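Side-chain contacts in FAD-dependent oxidoreductase (PDB 3M9V), which acts in the biosynthesis of the sugar D-kijanose, probably as a flavin-dependent oxidoreductase of the acyl-CoA dehydrogenase family working on a dTDP-linked sugar: residues G167-V172 and F181-R186; W163-R168 and A197-T202; L102-S107 and V141-K146; A151-R156 and I227-C232; V258-V263 and M386-Y391. One frame throughout, in Å; residues are numbered along the deposited sequence. Where two conformers were deposited one is given.

From the N terminus, contact 3 comes first: it closes a largely helical loop and joins helix 96-118 to strand 141-147, the first strand of the beta domain. Contact 4 then closes a long loop, entirely without helix, between segments 151-156 and 227-232. Contacts 1 and 2 are nested inside it; both start from strand 163-172 and share G167 and R168, one reaching strand 180-187 and the other strand 196-202, and contacts 1, 2 and 4 touch one another in the middle domain. Contact 5, later in the chain, ties segment 258-263, which begins in helix 253-260, to the loop before helix 391-402 and touches contact 3 through H103 and S107.

Contact 1: residues G167-V172 and F181-R186; sequences GRKTLV and FVINAR
K169 dominates the meeting of strands 163-172 and 180-187, sending its ammonium to the backbone of N184. K169 NZ lies 2.7 Å from N184 O, but this hydrogen bond is weak. The stronger partner of the lysine is D147, which forms a salt bridge with the same nitrogen, and the carbonyl of I145 adds a further hydrogen bond. A bend at chi2 (-71°) lays the lysine chain across I183, where K169 CE rests 3.9 Å from I183 CG2. The side chain of N184 leads away from the lysine, and its ND2 makes a weak hydrogen bond to the diphosphate of the bound dTDP. Farther along, V172 CG1 meets the edge of the F181 ring, 4.4 Å from CD1, as the apolar end of this middle-domain contact. A buried ammonium held by a carboxylate and two carbonyls probably keeps its charge, and its weak bond to N184 O probably helps to steady that backbone from the side remote from the nucleotide.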
# COMPACT_ATOMS: atom_id res chain seq x y z
N GLY A 167 -30.63 28.83 -13.76
CA GLY A 167 -29.88 27.94 -12.88
C GLY A 167 -28.43 28.41 -12.84
O GLY A 167 -28.12 29.58 -13.06
N ARG A 168 -27.57 27.46 -12.51
CA ARG A 168 -26.15 27.75 -12.37
C ARG A 168 -25.41 26.43 -12.41
O ARG A 168 -25.83 25.47 -11.76
CB ARG A 168 -25.86 28.58 -11.12
CG ARG A 168 -24.76 28.01 -10.29
CD ARG A 168 -23.60 28.95 -10.12
NE ARG A 168 -23.79 29.95 -9.08
CZ ARG A 168 -22.81 30.54 -8.39
NH1 ARG A 168 -21.54 30.21 -8.55
NH2 ARG A 168 -23.10 31.47 -7.50
N LYS A 169 -24.35 26.36 -13.21
CA LYS A 169 -23.58 25.11 -13.25
C LYS A 169 -22.18 25.42 -12.72
O LYS A 169 -21.69 26.55 -12.79
CB LYS A 169 -23.48 24.54 -14.67
CG LYS A 169 -24.79 24.06 -15.25
CD LYS A 169 -25.27 22.77 -14.58
CE LYS A 169 -26.41 22.10 -15.34
NZ LYS A 169 -27.00 21.01 -14.50
N THR A 170 -21.54 24.41 -12.17
CA THR A 170 -20.27 24.63 -11.52
C THR A 170 -19.18 23.83 -12.21
O THR A 170 -19.48 22.89 -12.95
CB THR A 170 -20.39 24.29 -10.03
OG1 THR A 170 -19.21 24.76 -9.38
CG2 THR A 170 -20.64 22.81 -9.81
N LEU A 171 -17.92 24.21 -12.02
CA LEU A 171 -16.79 23.42 -12.49
C LEU A 171 -16.82 23.29 -14.00
O LEU A 171 -16.64 22.20 -14.55
CB LEU A 171 -16.67 22.06 -11.79
CG LEU A 171 -16.49 22.10 -10.26
CD1 LEU A 171 -16.34 20.68 -9.67
CD2 LEU A 171 -15.35 22.98 -9.77
N VAL A 172 -17.01 24.41 -14.69
CA VAL A 172 -17.13 24.33 -16.16
C VAL A 172 -15.78 24.68 -16.77
O VAL A 172 -15.50 25.87 -17.00
CB VAL A 172 -18.18 25.32 -16.69
CG1 VAL A 172 -18.33 25.14 -18.20
CG2 VAL A 172 -19.54 25.06 -15.98
N PHE A 181 -22.20 26.54 -24.94
CA PHE A 181 -22.21 25.81 -23.68
C PHE A 181 -23.35 24.80 -23.74
O PHE A 181 -24.53 25.18 -23.84
CB PHE A 181 -22.41 26.77 -22.50
CG PHE A 181 -21.28 27.73 -22.32
CD1 PHE A 181 -20.30 27.50 -21.36
CD2 PHE A 181 -21.14 28.83 -23.16
CE1 PHE A 181 -19.23 28.38 -21.21
CE2 PHE A 181 -20.08 29.70 -23.04
CZ PHE A 181 -19.12 29.48 -22.06
N VAL A 182 -23.00 23.51 -23.76
CA VAL A 182 -24.01 22.46 -23.70
C VAL A 182 -24.35 22.20 -22.23
O VAL A 182 -23.45 21.94 -21.44
CB VAL A 182 -23.50 21.17 -24.35
CG1 VAL A 182 -24.56 20.07 -24.32
CG2 VAL A 182 -23.13 21.44 -25.78
N ILE A 183 -25.63 22.30 -21.86
CA ILE A 183 -25.99 22.41 -20.45
C ILE A 183 -26.92 21.24 -20.16
O ILE A 183 -27.84 20.98 -20.93
CB ILE A 183 -26.77 23.71 -20.16
CG1 ILE A 183 -25.93 24.93 -20.56
CG2 ILE A 183 -27.12 23.88 -18.68
CD1 ILE A 183 -24.60 25.01 -19.83
N ASN A 184 -26.67 20.52 -19.07
CA ASN A 184 -27.60 19.47 -18.69
C ASN A 184 -28.72 20.08 -17.85
O ASN A 184 -28.46 20.65 -16.79
CB ASN A 184 -26.88 18.40 -17.87
CG ASN A 184 -25.96 17.55 -18.73
OD1 ASN A 184 -25.74 17.83 -19.92
ND2 ASN A 184 -25.43 16.49 -18.13
N ALA A 185 -29.96 19.95 -18.31
CA ALA A 185 -31.02 20.65 -17.59
C ALA A 185 -32.21 19.70 -17.57
O ALA A 185 -32.19 18.67 -18.26
CB ALA A 185 -31.34 21.96 -18.31
N ARG A 186 -33.25 20.03 -16.81
CA ARG A 186 -34.53 19.31 -16.90
C ARG A 186 -35.66 20.29 -17.23
O ARG A 186 -35.62 21.44 -16.79
CB ARG A 186 -34.85 18.66 -15.55
CG ARG A 186 -34.95 19.73 -14.47
CD ARG A 186 -35.26 19.12 -13.12
NE ARG A 186 -34.30 18.06 -12.80
CZ ARG A 186 -34.47 17.19 -11.81
NH1 ARG A 186 -33.55 16.25 -11.60
NH2 ARG A 186 -35.55 17.24 -11.04

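Contact 2: residues W163-R168 and A197-T202; sequences WLLSGR and ASPVVT
L165 alone carries the strand 163-172 side of this contact, spreading its two methyl groups over P199 and V201 of strand 196-202. The leucine CG stands anti to the backbone N (chi1 172°), which carries the fork toward the facing strand. L165 CD1 comes to 4.2 Å from P199 CG, meeting the pyrrolidine ring at its puckered corner. The other branch, L165 CD2, lies equally far, 4.2 Å, from V201 CG1, and the leucine and valine side chains run at about a right angle to each other. P199 and V201 are two residues apart and both point toward L165, whereas V200 between them points away.

The packing is closed in by residues of neighbouring strands: T153 and L155 lie against L165, A185 against P199 and I183 against V201. Away from L165 the contact is looser and more polar: R168, at the end of its segment, forms a salt bridge with D226, and T202, at the end of the other, is partly exposed.

No hydrogen bond crosses between the two segments. Strands 163-172 and 196-202 are not paired in the sheet, so they meet through side chains across the curled beta domain. Contact by methyl and methylene groups at van der Waals distance implies that this part of the middle domain is held by hydrophobic burial and by shape.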
# COMPACT_ATOMS: atom_id res chain seq x y z
N TRP A 163 -37.98 28.50 -25.00
CA TRP A 163 -37.71 28.20 -23.59
C TRP A 163 -36.91 29.30 -22.89
O TRP A 163 -36.29 30.16 -23.52
CB TRP A 163 -36.84 26.94 -23.44
CG TRP A 163 -37.34 25.74 -24.18
CD1 TRP A 163 -37.11 25.41 -25.49
CD2 TRP A 163 -38.14 24.68 -23.64
NE1 TRP A 163 -37.74 24.23 -25.80
CE2 TRP A 163 -38.37 23.75 -24.68
CE3 TRP A 163 -38.68 24.43 -22.37
CZ2 TRP A 163 -39.12 22.59 -24.50
CZ3 TRP A 163 -39.44 23.29 -22.20
CH2 TRP A 163 -39.64 22.37 -23.25
N LEU A 164 -36.92 29.22 -21.57
CA LEU A 164 -36.16 30.13 -20.73
C LEU A 164 -35.41 29.21 -19.77
O LEU A 164 -35.97 28.26 -19.21
CB LEU A 164 -37.05 31.12 -19.96
CG LEU A 164 -37.88 32.06 -20.85
CD1 LEU A 164 -38.96 32.74 -20.01
CD2 LEU A 164 -36.94 33.12 -21.41
N LEU A 165 -34.13 29.50 -19.61
CA LEU A 165 -33.22 28.61 -18.89
C LEU A 165 -32.80 29.37 -17.64
O LEU A 165 -32.29 30.50 -17.74
CB LEU A 165 -32.01 28.26 -19.76
CG LEU A 165 -30.85 27.50 -19.11
CD1 LEU A 165 -31.31 26.10 -18.65
CD2 LEU A 165 -29.70 27.40 -20.09
N SER A 166 -33.01 28.79 -16.46
CA SER A 166 -32.45 29.38 -15.25
C SER A 166 -31.68 28.37 -14.41
O SER A 166 -32.07 27.20 -14.30
CB SER A 166 -33.55 30.01 -14.40
OG SER A 166 -34.05 31.20 -14.99
N GLY A 167 -30.63 28.83 -13.76
CA GLY A 167 -29.88 27.94 -12.88
C GLY A 167 -28.43 28.41 -12.84
O GLY A 167 -28.12 29.58 -13.06
N ARG A 168 -27.57 27.46 -12.51
CA ARG A 168 -26.15 27.75 -12.37
C ARG A 168 -25.41 26.43 -12.41
O ARG A 168 -25.83 25.47 -11.76
CB ARG A 168 -25.86 28.58 -11.12
CG ARG A 168 -24.76 28.01 -10.29
CD ARG A 168 -23.60 28.95 -10.12
NE ARG A 168 -23.79 29.95 -9.08
CZ ARG A 168 -22.81 30.54 -8.39
NH1 ARG A 168 -21.54 30.21 -8.55
NH2 ARG A 168 -23.10 31.47 -7.50
N ALA A 197 -32.95 17.52 -20.85
CA ALA A 197 -32.85 18.29 -22.09
C ALA A 197 -31.43 18.84 -22.12
O ALA A 197 -30.84 19.14 -21.08
CB ALA A 197 -33.84 19.43 -22.10
N SER A 198 -30.89 18.95 -23.32
CA SER A 198 -29.59 19.61 -23.43
C SER A 198 -29.70 20.90 -24.23
O SER A 198 -29.43 20.91 -25.43
CB SER A 198 -28.62 18.65 -24.12
OG SER A 198 -28.42 17.54 -23.26
N PRO A 199 -30.08 22.01 -23.59
CA PRO A 199 -30.07 23.25 -24.35
C PRO A 199 -28.64 23.68 -24.67
O PRO A 199 -27.73 23.44 -23.87
CB PRO A 199 -30.74 24.24 -23.40
CG PRO A 199 -30.57 23.69 -22.05
CD PRO A 199 -30.52 22.19 -22.20
N VAL A 200 -28.43 24.31 -25.82
CA VAL A 200 -27.12 24.89 -26.11
C VAL A 200 -27.26 26.41 -25.99
O VAL A 200 -28.03 26.99 -26.76
CB VAL A 200 -26.67 24.51 -27.55
CG1 VAL A 200 -25.40 25.24 -27.92
CG2 VAL A 200 -26.46 23.00 -27.67
N VAL A 201 -26.53 27.03 -25.07
CA VAL A 201 -26.50 28.48 -24.90
C VAL A 201 -25.22 29.08 -25.49
O VAL A 201 -24.15 28.48 -25.39
CB VAL A 201 -26.87 28.88 -23.45
CG1 VAL A 201 -26.30 27.96 -22.41
CG2 VAL A 201 -26.67 30.37 -23.10
N THR A 202 -25.32 30.22 -26.17
CA THR A 202 -24.12 30.83 -26.73
C THR A 202 -23.75 31.99 -25.82
O THR A 202 -24.53 32.45 -24.99
CB THR A 202 -24.35 31.43 -28.12
OG1 THR A 202 -25.32 32.47 -27.97
CG2 THR A 202 -24.84 30.38 -29.13

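Contact 3: residues L102-S107 and V141-K146; sequences LHMQLS and VCSGIK
A single water is gripped by three groups where helix 96-118 meets the first strand of the beta domain, a helix-on-strand crossing at 99° that joins the N-terminal helical and middle domains of the acyl-CoA dehydrogenase fold. The water donates to V141 O (2.6 Å) and to M104 O (3.0 Å), and accepts from S143 OG at 2.8 Å. The two carbonyls, which cannot bond each other, are thereby bridged. R108 also binds S143 OG and helps to place it. Beside the water, the methionine chain, bent at chi2 and chi3, brings M104 CE to 3.7 Å from S143 CB. M104 also lies near S173, an FMN-binding residue. Q105 makes the direct link. With its amide NH2 held by the carbonyls of M65 and A139, its oxygen is turned to the strand. V141 N donates to Q105 OE1 over 2.9 Å, nearly straight at 171° and in the plane of the amide carbonyl.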
# COMPACT_ATOMS: atom_id res chain seq x y z
N LEU A 102 -8.51 21.25 -23.09
CA LEU A 102 -8.60 20.65 -24.41
C LEU A 102 -9.46 19.39 -24.52
O LEU A 102 -10.15 19.21 -25.53
CB LEU A 102 -7.21 20.36 -24.97
CG LEU A 102 -7.13 19.83 -26.40
CD1 LEU A 102 -7.68 20.95 -27.29
CD2 LEU A 102 -5.66 19.60 -26.75
N HIS A 103 -9.39 18.50 -23.54
CA HIS A 103 -10.24 17.31 -23.52
C HIS A 103 -11.73 17.69 -23.71
O HIS A 103 -12.44 16.96 -24.40
CB HIS A 103 -10.13 16.56 -22.19
CG HIS A 103 -11.21 15.54 -21.99
ND1 HIS A 103 -12.37 15.80 -21.28
CD2 HIS A 103 -11.33 14.27 -22.45
CE1 HIS A 103 -13.14 14.72 -21.29
NE2 HIS A 103 -12.54 13.79 -22.01
N MET A 104 -12.20 18.79 -23.13
CA MET A 104 -13.65 19.13 -23.21
C MET A 104 -13.99 19.40 -24.69
O MET A 104 -15.01 18.97 -25.21
CB MET A 104 -13.95 20.42 -22.42
CG MET A 104 -13.74 20.37 -20.89
SD MET A 104 -14.41 18.88 -20.09
CE MET A 104 -16.14 19.27 -20.27
N GLN A 105 -13.10 20.09 -25.39
CA GLN A 105 -13.35 20.33 -26.82
C GLN A 105 -13.30 19.05 -27.65
O GLN A 105 -14.18 18.80 -28.47
CB GLN A 105 -12.32 21.28 -27.41
CG GLN A 105 -12.57 21.54 -28.91
CD GLN A 105 -13.57 22.69 -29.12
OE1 GLN A 105 -14.18 23.18 -28.17
NE2 GLN A 105 -13.71 23.13 -30.36
N LEU A 106 -12.22 18.28 -27.49
CA LEU A 106 -12.04 17.07 -28.28
C LEU A 106 -13.14 16.05 -28.05
O LEU A 106 -13.63 15.41 -28.98
CB LEU A 106 -10.66 16.42 -28.10
CG LEU A 106 -9.50 17.38 -28.43
CD1 LEU A 106 -8.20 16.62 -28.55
CD2 LEU A 106 -9.75 18.08 -29.75
N SER A 107 -13.53 15.83 -26.80
CA SER A 107 -14.51 14.78 -26.63
C SER A 107 -15.88 15.26 -27.08
O SER A 107 -16.69 14.44 -27.51
CB SER A 107 -14.61 14.34 -25.17
OG SER A 107 -15.03 15.46 -24.43
N VAL A 141 -16.54 24.72 -27.35
CA VAL A 141 -17.71 24.09 -26.74
C VAL A 141 -17.46 23.52 -25.34
O VAL A 141 -16.72 22.55 -25.16
CB VAL A 141 -18.32 23.00 -27.67
CG1 VAL A 141 -19.68 22.56 -27.14
CG2 VAL A 141 -18.54 23.53 -29.08
N CYS A 142 -18.07 24.15 -24.34
CA CYS A 142 -17.93 23.78 -22.93
C CYS A 142 -19.16 23.00 -22.51
O CYS A 142 -20.19 23.07 -23.19
CB CYS A 142 -17.86 25.03 -22.06
SG CYS A 142 -16.40 25.98 -22.43
N SER A 143 -19.05 22.26 -21.41
CA SER A 143 -20.14 21.37 -20.96
C SER A 143 -20.47 21.79 -19.55
O SER A 143 -19.58 21.84 -18.71
CB SER A 143 -19.71 19.90 -20.94
OG SER A 143 -19.48 19.44 -22.26
N GLY A 144 -21.72 22.16 -19.29
CA GLY A 144 -22.10 22.63 -17.96
C GLY A 144 -22.96 21.48 -17.46
O GLY A 144 -24.12 21.32 -17.85
N ILE A 145 -22.37 20.66 -16.59
CA ILE A 145 -22.98 19.40 -16.19
C ILE A 145 -23.55 19.48 -14.78
O ILE A 145 -24.72 19.20 -14.56
CB ILE A 145 -21.97 18.25 -16.30
CG1 ILE A 145 -21.51 18.14 -17.75
CG2 ILE A 145 -22.61 16.96 -15.78
CD1 ILE A 145 -20.28 17.27 -17.92
N LYS A 146 -22.74 19.91 -13.82
CA LYS A 146 -23.14 19.79 -12.43
C LYS A 146 -23.75 21.06 -11.86
O LYS A 146 -23.13 22.13 -11.91
CB LYS A 146 -21.93 19.39 -11.56
CG LYS A 146 -22.25 19.42 -10.06
CD LYS A 146 -21.53 18.33 -9.30
CE LYS A 146 -21.36 18.67 -7.82
NZ LYS A 146 -19.89 18.78 -7.62
O HOH W 1 -17.39 20.36 -23.95

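Contact 4: residues A151-R156 and I227-C232; sequences AVTTLR and IVFDDC
With chi1 at -66°, T153 sets its methyl CG2 anti to its own backbone N, directed at F229, whose chi1 of -40° brings the ring to meet it. T153 CG2 lies 3.9 Å from F229 CE2 and equally near CD2 of that ring. The approach is oblique to the ring, and the two side chains run at about a right angle. The same rotation hands T153 OG1 to polar partners: it bonds to D147 and receives the backbone N-H of R168. The threonine therefore offers carbon to the phenylalanine and oxygen to the chain beside it. Around F229, K169, I183 and V201 complete a buried patch.

At the other end, near the surface, R156 and D231 form a salt bridge in kind, but R156 NH1 and D231 OD1 are modelled too close together for its detailed geometry to be trusted. D231 sits where the chain turns a corner. D231 and C232 both face L165 of strand 163-172, the arrangement of a G1 beta bulge in the middle-domain sheet.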
# COMPACT_ATOMS: atom_id res chain seq x y z
N ALA A 151 -29.04 25.76 -6.63
CA ALA A 151 -29.86 25.86 -7.84
C ALA A 151 -30.13 24.53 -8.52
O ALA A 151 -29.26 23.67 -8.56
CB ALA A 151 -29.20 26.78 -8.86
N VAL A 152 -31.32 24.36 -9.09
CA VAL A 152 -31.56 23.24 -10.00
C VAL A 152 -31.87 23.75 -11.41
O VAL A 152 -32.90 24.41 -11.64
CB VAL A 152 -32.67 22.32 -9.47
CG1 VAL A 152 -33.79 23.17 -8.88
CG2 VAL A 152 -33.17 21.39 -10.56
N THR A 153 -31.00 23.46 -12.37
CA THR A 153 -31.04 24.19 -13.63
C THR A 153 -32.23 23.66 -14.42
O THR A 153 -32.28 22.48 -14.76
CB THR A 153 -29.73 24.00 -14.42
OG1 THR A 153 -28.67 24.62 -13.69
CG2 THR A 153 -29.83 24.63 -15.81
N THR A 154 -33.18 24.54 -14.74
CA THR A 154 -34.46 24.10 -15.31
C THR A 154 -34.81 24.90 -16.56
O THR A 154 -34.48 26.08 -16.68
CB THR A 154 -35.60 24.26 -14.27
OG1 THR A 154 -35.60 25.61 -13.81
CG2 THR A 154 -35.27 23.50 -13.01
N LEU A 155 -35.44 24.23 -17.52
CA LEU A 155 -35.90 24.88 -18.73
C LEU A 155 -37.42 25.04 -18.62
O LEU A 155 -38.13 24.09 -18.30
CB LEU A 155 -35.62 24.01 -19.96
CG LEU A 155 -34.47 24.15 -20.96
CD1 LEU A 155 -34.77 23.20 -22.12
CD2 LEU A 155 -34.26 25.57 -21.47
N ARG A 156 -37.90 26.24 -18.90
CA ARG A 156 -39.31 26.59 -18.72
C ARG A 156 -39.82 27.06 -20.08
O ARG A 156 -39.14 27.82 -20.78
CB ARG A 156 -39.33 27.80 -17.78
CG ARG A 156 -40.34 27.78 -16.66
CD ARG A 156 -40.60 29.23 -16.29
NE ARG A 156 -39.36 30.00 -16.26
CZ ARG A 156 -39.30 31.33 -16.22
NH1 ARG A 156 -38.12 31.93 -16.17
NH2 ARG A 156 -40.41 32.06 -16.24
N ILE A 227 -21.04 29.05 -14.19
CA ILE A 227 -21.75 29.86 -15.19
C ILE A 227 -23.21 29.99 -14.75
O ILE A 227 -23.76 29.05 -14.16
CB ILE A 227 -21.65 29.31 -16.61
CG1 ILE A 227 -22.34 27.94 -16.70
CG2 ILE A 227 -20.18 29.32 -17.12
CD1 ILE A 227 -22.13 27.26 -18.01
N VAL A 228 -23.83 31.14 -14.99
CA VAL A 228 -25.14 31.48 -14.42
C VAL A 228 -26.15 31.82 -15.50
O VAL A 228 -25.81 32.51 -16.47
CB VAL A 228 -25.03 32.68 -13.47
CG1 VAL A 228 -26.34 32.89 -12.71
CG2 VAL A 228 -23.90 32.46 -12.49
N PHE A 229 -27.38 31.33 -15.35
CA PHE A 229 -28.42 31.49 -16.36
C PHE A 229 -29.56 32.19 -15.62
O PHE A 229 -30.04 31.68 -14.62
CB PHE A 229 -28.94 30.16 -16.92
CG PHE A 229 -27.87 29.14 -17.14
CD1 PHE A 229 -26.92 29.31 -18.13
CD2 PHE A 229 -27.83 27.99 -16.36
CE1 PHE A 229 -25.90 28.37 -18.33
CE2 PHE A 229 -26.82 27.06 -16.55
CZ PHE A 229 -25.85 27.23 -17.54
N ASP A 230 -29.97 33.36 -16.12
CA ASP A 230 -31.04 34.15 -15.50
C ASP A 230 -32.04 34.38 -16.63
O ASP A 230 -31.88 35.27 -17.48
CB ASP A 230 -30.42 35.44 -14.94
CG ASP A 230 -31.46 36.44 -14.44
OD1 ASP A 230 -32.48 36.00 -13.87
OD2 ASP A 230 -31.19 37.65 -14.61
N ASP A 231 -33.00 33.46 -16.71
CA ASP A 231 -33.99 33.45 -17.78
C ASP A 231 -33.39 33.64 -19.17
O ASP A 231 -33.76 34.61 -19.86
CB ASP A 231 -34.99 34.60 -17.53
CG ASP A 231 -36.00 34.25 -16.44
OD1 ASP A 231 -36.15 33.06 -16.11
OD2 ASP A 231 -36.65 35.15 -15.88
N CYS A 232 -32.46 32.77 -19.58
CA CYS A 232 -31.81 32.91 -20.88
C CYS A 232 -32.77 32.36 -21.92
O CYS A 232 -33.19 31.21 -21.83
CB CYS A 232 -30.52 32.09 -20.99
SG CYS A 232 -29.29 32.64 -19.78

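Contact 5: residues V258-V263 and M386-Y391; sequences VSSVSV and MQPYAY. With TYD (thymidine-5'-diphosphate), chain B.
V263 and M386 reach toward each other tip to tip, the methyl groups V263 CG1 and M386 CE meeting at 3.7 Å. The methionine runs extended through chi2 (-178°) and then bends at chi3, which turns its terminal methyl to the valine. H103 of helix 96-118 also packs on V263. The second touch is lighter: S260 OG stands 4.0 Å from P388 CD, a hydroxyl beside a ring methylene. Both P388 and Y389 are modelled after cis peptides, the second beside a strained stretch of the model and so less certain. K344 holds the backbone oxygens of M386 and Y389, while the side-chain amide of Q341 pairs with the C=O and N-H of the peptide between P388 and Y389, taking the N-H with OE1 and giving its NE2 to P388 O.

On the helix, S259 points its hydroxyl to the nucleotide. S259 OG lies 2.7 Å from O2A of the dTDP diphosphate, though the carbonyl of G255 is within reach of the same proton. V258 packs near the thymine, with V258 CG1 3.8 Å from its O2. The contact thus joins the dTDP pocket to the loop bearing Q387, an FMN-binding residue, in the C-terminal helical region of this acyl-CoA dehydrogenase fold.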
# COMPACT_ATOMS: atom_id res chain seq x y z
N VAL A 258 -17.96 7.92 -23.46
CA VAL A 258 -17.34 8.62 -24.57
C VAL A 258 -16.97 10.04 -24.12
O VAL A 258 -15.88 10.54 -24.41
CB VAL A 258 -18.24 8.59 -25.84
CG1 VAL A 258 -17.67 9.50 -26.93
CG2 VAL A 258 -18.36 7.16 -26.42
N SER A 259 -17.89 10.70 -23.41
CA SER A 259 -17.63 12.04 -22.90
C SER A 259 -16.43 12.22 -21.99
O SER A 259 -15.94 13.35 -21.90
CB SER A 259 -18.83 12.52 -22.06
OG SER A 259 -19.89 12.75 -22.96
N SER A 260 -16.00 11.20 -21.26
CA SER A 260 -15.05 11.44 -20.18
C SER A 260 -13.83 10.53 -20.14
O SER A 260 -12.84 10.89 -19.51
CB SER A 260 -15.74 11.25 -18.82
OG SER A 260 -16.55 12.39 -18.61
N VAL A 261 -13.90 9.37 -20.78
CA VAL A 261 -12.88 8.33 -20.59
C VAL A 261 -11.48 8.72 -21.08
O VAL A 261 -10.45 8.29 -20.53
CB VAL A 261 -13.34 6.94 -21.13
CG1 VAL A 261 -13.29 6.91 -22.65
CG2 VAL A 261 -12.38 5.89 -20.54
N SER A 262 -11.44 9.58 -22.10
CA SER A 262 -10.14 9.92 -22.65
C SER A 262 -9.31 10.84 -21.74
O SER A 262 -8.07 10.99 -21.86
CB SER A 262 -10.28 10.32 -24.14
OG SER A 262 -10.75 11.65 -24.28
N VAL A 263 -9.99 11.49 -20.81
CA VAL A 263 -9.34 12.34 -19.82
C VAL A 263 -8.34 11.57 -18.94
O VAL A 263 -7.54 12.21 -18.28
CB VAL A 263 -10.33 13.10 -18.91
CG1 VAL A 263 -10.67 12.29 -17.69
CG2 VAL A 263 -9.68 14.41 -18.45
N MET A 386 -13.38 14.31 -10.20
CA MET A 386 -14.16 14.34 -11.43
C MET A 386 -15.24 13.25 -11.59
O MET A 386 -14.99 12.06 -11.42
CB MET A 386 -13.21 14.34 -12.62
CG MET A 386 -12.37 15.62 -12.72
SD MET A 386 -11.29 15.56 -14.19
CE MET A 386 -10.74 13.88 -14.32
N GLN A 387 -16.47 13.64 -11.86
CA GLN A 387 -17.52 12.64 -11.96
C GLN A 387 -17.64 12.39 -13.46
O GLN A 387 -17.39 13.30 -14.25
CB GLN A 387 -18.83 13.20 -11.38
CG GLN A 387 -19.00 12.98 -9.85
CD GLN A 387 -18.94 11.50 -9.45
OE1 GLN A 387 -18.58 10.65 -10.27
NE2 GLN A 387 -19.26 11.19 -8.19
N PRO A 388 -18.01 11.17 -13.88
CA PRO A 388 -18.27 10.02 -13.03
C PRO A 388 -17.06 9.09 -12.89
O PRO A 388 -16.24 9.05 -13.80
CB PRO A 388 -19.39 9.31 -13.81
CG PRO A 388 -19.14 9.65 -15.25
CD PRO A 388 -18.29 10.89 -15.30
N TYR A 389 -16.93 8.36 -11.78
CA TYR A 389 -17.54 8.70 -10.50
C TYR A 389 -16.39 9.01 -9.56
O TYR A 389 -15.30 8.43 -9.68
CB TYR A 389 -18.31 7.50 -9.95
CG TYR A 389 -19.46 7.10 -10.86
CD1 TYR A 389 -20.55 7.95 -11.08
CD2 TYR A 389 -19.43 5.88 -11.50
CE1 TYR A 389 -21.59 7.57 -11.94
CE2 TYR A 389 -20.45 5.50 -12.33
CZ TYR A 389 -21.52 6.33 -12.56
OH TYR A 389 -22.45 5.80 -13.43
N ALA A 390 -16.63 9.88 -8.59
CA ALA A 390 -15.66 10.03 -7.50
C ALA A 390 -15.62 8.73 -6.70
O ALA A 390 -16.58 7.95 -6.74
CB ALA A 390 -16.07 11.21 -6.61
N TYR A 391 -14.52 8.50 -5.96
CA TYR A 391 -14.24 7.24 -5.28
C TYR A 391 -15.43 6.62 -4.56
O TYR A 391 -15.79 5.47 -4.80
CB TYR A 391 -13.06 7.38 -4.30
CG TYR A 391 -12.81 6.11 -3.54
CD1 TYR A 391 -12.25 5.01 -4.17
CD2 TYR A 391 -13.11 6.01 -2.18
CE1 TYR A 391 -12.01 3.83 -3.50
CE2 TYR A 391 -12.86 4.82 -1.50
CZ TYR A 391 -12.30 3.74 -2.16
OH TYR A 391 -12.06 2.53 -1.54
PA TYD B . -23.36 12.94 -22.01
O1A TYD B . -23.84 14.38 -21.95
O2A TYD B . -22.07 12.53 -21.33
O3A TYD B . -24.55 11.97 -21.53
PB TYD B . -25.71 12.62 -20.62
O1B TYD B . -24.95 13.55 -19.68
O2B TYD B . -26.20 11.35 -19.96
O3B TYD B . -26.61 13.27 -21.66
O5' TYD B . -23.37 12.39 -23.52
C5' TYD B . -24.56 12.22 -24.29
C4' TYD B . -23.92 12.29 -25.67
O4' TYD B . -23.15 11.12 -25.92
C3' TYD B . -24.90 12.42 -26.82
O3' TYD B . -24.60 13.73 -27.30
C2' TYD B . -24.39 11.45 -27.87
C1' TYD B . -23.12 10.82 -27.32
N1 TYD B . -23.15 9.36 -27.48
C2 TYD B . -22.13 8.71 -28.04
O2 TYD B . -21.14 9.37 -28.45
N3 TYD B . -22.18 7.37 -28.18
C4 TYD B . -23.25 6.66 -27.74
O4 TYD B . -23.27 5.42 -27.87
C5 TYD B . -24.32 7.32 -27.15
C5M TYD B . -25.55 6.63 -26.64
C6 TYD B . -24.23 8.70 -27.03